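Local coordinates for SIS domain protein (Listeria monocytogenes str. 4b F2365, PDB 3FXA) that is a putative sugar-phosphate isomerase that probably binds phosphorylated sugars through its SIS domain, at residues A[139-144]-A[164-169]. Sequence-based numbering, arbitrary orientation.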
loop_
_atom_site.group_PDB
_atom_site.type_symbol
_atom_site.label_atom_id
_atom_site.label_comp_id
_atom_site.label_asym_id
_atom_site.label_seq_id
_atom_site.Cartn_x
_atom_site.Cartn_y
_atom_site.Cartn_z
ATOM N N ILE A 139 13.138 1.482 23.860
ATOM C CA ILE A 139 13.183 0.027 24.078
ATOM C C ILE A 139 13.970 -0.573 22.910
ATOM O O ILE A 139 13.480 -0.573 21.765
ATOM C CB ILE A 139 11.789 -0.632 24.152
ATOM C CG1 ILE A 139 10.953 -0.056 25.290
ATOM C CG2 ILE A 139 11.912 -2.137 24.366
ATOM C CD1 ILE A 139 9.483 -0.427 25.198
ATOM N N PHE A 140 15.189 -1.037 23.175
ATOM C CA PHE A 140 15.976 -1.819 22.211
ATOM C C PHE A 140 15.382 -3.244 22.330
ATOM O O PHE A 140 15.341 -3.822 23.438
ATOM C CB PHE A 140 17.480 -1.790 22.545
ATOM C CG PHE A 140 18.303 -2.856 21.863
ATOM C CD1 PHE A 140 18.168 -3.143 20.510
ATOM C CD2 PHE A 140 19.265 -3.569 22.603
ATOM C CE1 PHE A 140 18.957 -4.126 19.894
ATOM C CE2 PHE A 140 20.067 -4.535 21.996
ATOM C CZ PHE A 140 19.905 -4.824 20.650
ATOM N N PHE A 141 14.889 -3.749 21.195
ATOM C CA PHE A 141 14.206 -5.036 21.092
ATOM C C PHE A 141 15.092 -5.935 20.221
ATOM O O PHE A 141 14.918 -5.985 18.991
ATOM C CB PHE A 141 12.802 -4.833 20.521
ATOM C CG PHE A 141 11.894 -6.054 20.626
ATOM C CD1 PHE A 141 12.061 -7.176 19.784
ATOM C CD2 PHE A 141 10.810 -6.050 21.502
ATOM C CE1 PHE A 141 11.199 -8.292 19.861
ATOM C CE2 PHE A 141 9.931 -7.164 21.596
ATOM C CZ PHE A 141 10.116 -8.286 20.772
ATOM N N PRO A 142 16.054 -6.640 20.846
ATOM C CA PRO A 142 16.935 -7.516 20.070
ATOM C C PRO A 142 16.228 -8.731 19.471
ATOM O O PRO A 142 15.378 -9.335 20.111
ATOM C CB PRO A 142 17.982 -7.981 21.094
ATOM C CG PRO A 142 17.321 -7.761 22.419
ATOM C CD PRO A 142 16.478 -6.569 22.262
ATOM N N VAL A 143 16.574 -9.051 18.235
ATOM C CA VAL A 143 16.079 -10.241 17.522
ATOM C C VAL A 143 17.159 -10.569 16.494
ATOM O O VAL A 143 17.673 -9.653 15.834
ATOM C CB VAL A 143 14.710 -10.013 16.831
ATOM C CG1 VAL A 143 14.690 -8.696 16.067
ATOM C CG2 VAL A 143 14.294 -11.249 15.903
ATOM N N SER A 144 17.540 -11.840 16.381
ATOM C CA SER A 144 18.580 -12.238 15.443
ATOM C C SER A 144 18.429 -13.706 15.102
ATOM O O SER A 144 17.677 -14.418 15.776
ATOM C CB SER A 144 19.987 -11.939 16.012
ATOM O OG SER A 144 20.319 -12.798 17.102
ATOM N N ILE A 164 8.661 -11.405 12.846
ATOM C CA ILE A 164 7.209 -11.566 12.837
ATOM C C ILE A 164 6.794 -12.399 14.066
ATOM O O ILE A 164 5.908 -11.988 14.821
ATOM C CB ILE A 164 6.690 -12.214 11.531
ATOM C CG1 ILE A 164 6.894 -11.260 10.343
ATOM C CG2 ILE A 164 5.206 -12.551 11.676
ATOM C CD1 ILE A 164 6.536 -11.891 8.989
ATOM N N ALA A 165 7.440 -13.554 14.245
ATOM C CA ALA A 165 7.166 -14.431 15.395
ATOM C C ALA A 165 7.335 -13.725 16.734
ATOM O O ALA A 165 6.526 -13.936 17.660
ATOM C CB ALA A 165 8.060 -15.653 15.358
ATOM N N SER A 166 8.379 -12.891 16.858
ATOM C CA SER A 166 8.595 -12.114 18.085
ATOM C C SER A 166 7.359 -11.265 18.443
ATOM O O SER A 166 6.832 -11.349 19.533
ATOM C CB SER A 166 9.831 -11.230 17.985
ATOM O OG SER A 166 11.022 -11.969 17.858
ATOM N N PHE A 167 6.851 -10.514 17.472
ATOM C CA PHE A 167 5.662 -9.685 17.713
ATOM C C PHE A 167 4.351 -10.496 17.750
ATOM O O PHE A 167 3.421 -10.105 18.458
ATOM C CB PHE A 167 5.638 -8.439 16.802
ATOM C CG PHE A 167 6.616 -7.395 17.241
ATOM C CD1 PHE A 167 7.928 -7.448 16.816
ATOM C CD2 PHE A 167 6.257 -6.411 18.168
ATOM C CE1 PHE A 167 8.879 -6.485 17.250
ATOM C CE2 PHE A 167 7.187 -5.463 18.619
ATOM C CZ PHE A 167 8.496 -5.487 18.163
ATOM N N ASP A 168 4.285 -11.641 17.064
ATOM C CA ASP A 168 3.108 -12.521 17.173
ATOM C C ASP A 168 2.926 -12.889 18.653
ATOM O O ASP A 168 1.828 -12.840 19.156
ATOM C CB ASP A 168 3.249 -13.807 16.313
ATOM C CG ASP A 168 3.025 -13.565 14.827
ATOM O OD1 ASP A 168 2.410 -12.558 14.459
ATOM O OD2 ASP A 168 3.452 -14.420 14.010
ATOM N N ALA A 169 4.034 -13.202 19.323
ATOM C CA ALA A 169 4.022 -13.572 20.752
ATOM C C ALA A 169 3.589 -12.379 21.598
ATOM O O ALA A 169 2.743 -12.517 22.478
ATOM C CB ALA A 169 5.378 -14.114 21.201
#
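An aromatic stack between F141 and F167 forms the centre of this buried strand-to-helix contact in the SIS domain, where strand 139-142, an outermost strand, within this chain, of the five-stranded parallel sheet, packs against helix 157-177. The side chains reach across from the two sides and overlap face to face, with centroids 4.6 Å apart and planes inclined by 23°. CZ of F167 lies over the centre of the F141 ring, whereas CZ of F141 sits nearer the rim of the F167 ring, so the overlap is offset. Their closest atoms are the two CE1 carbons, F141 to F167, at 3.9 Å. F141's CB already points toward the helix, and its CG, anti to the backbone N (chi1 -168°), extends the ring further in that direction. S166 comes at the rim of that ring, not over a face: its CB is 3.7 Å from F141 CE1, close to the plane of the ring. Around the stack, L34 and T37 of helix 31-43 touch F141, L63 and F67 of helix 55-69 touch F167, and V125 of the neighbouring strand 121-126 touches both F167 and V143. The serine hydroxyl is hydrogen-bonded back to A162 O, within its own helix, and the same OG rests 3.9 Å from V143 CG2.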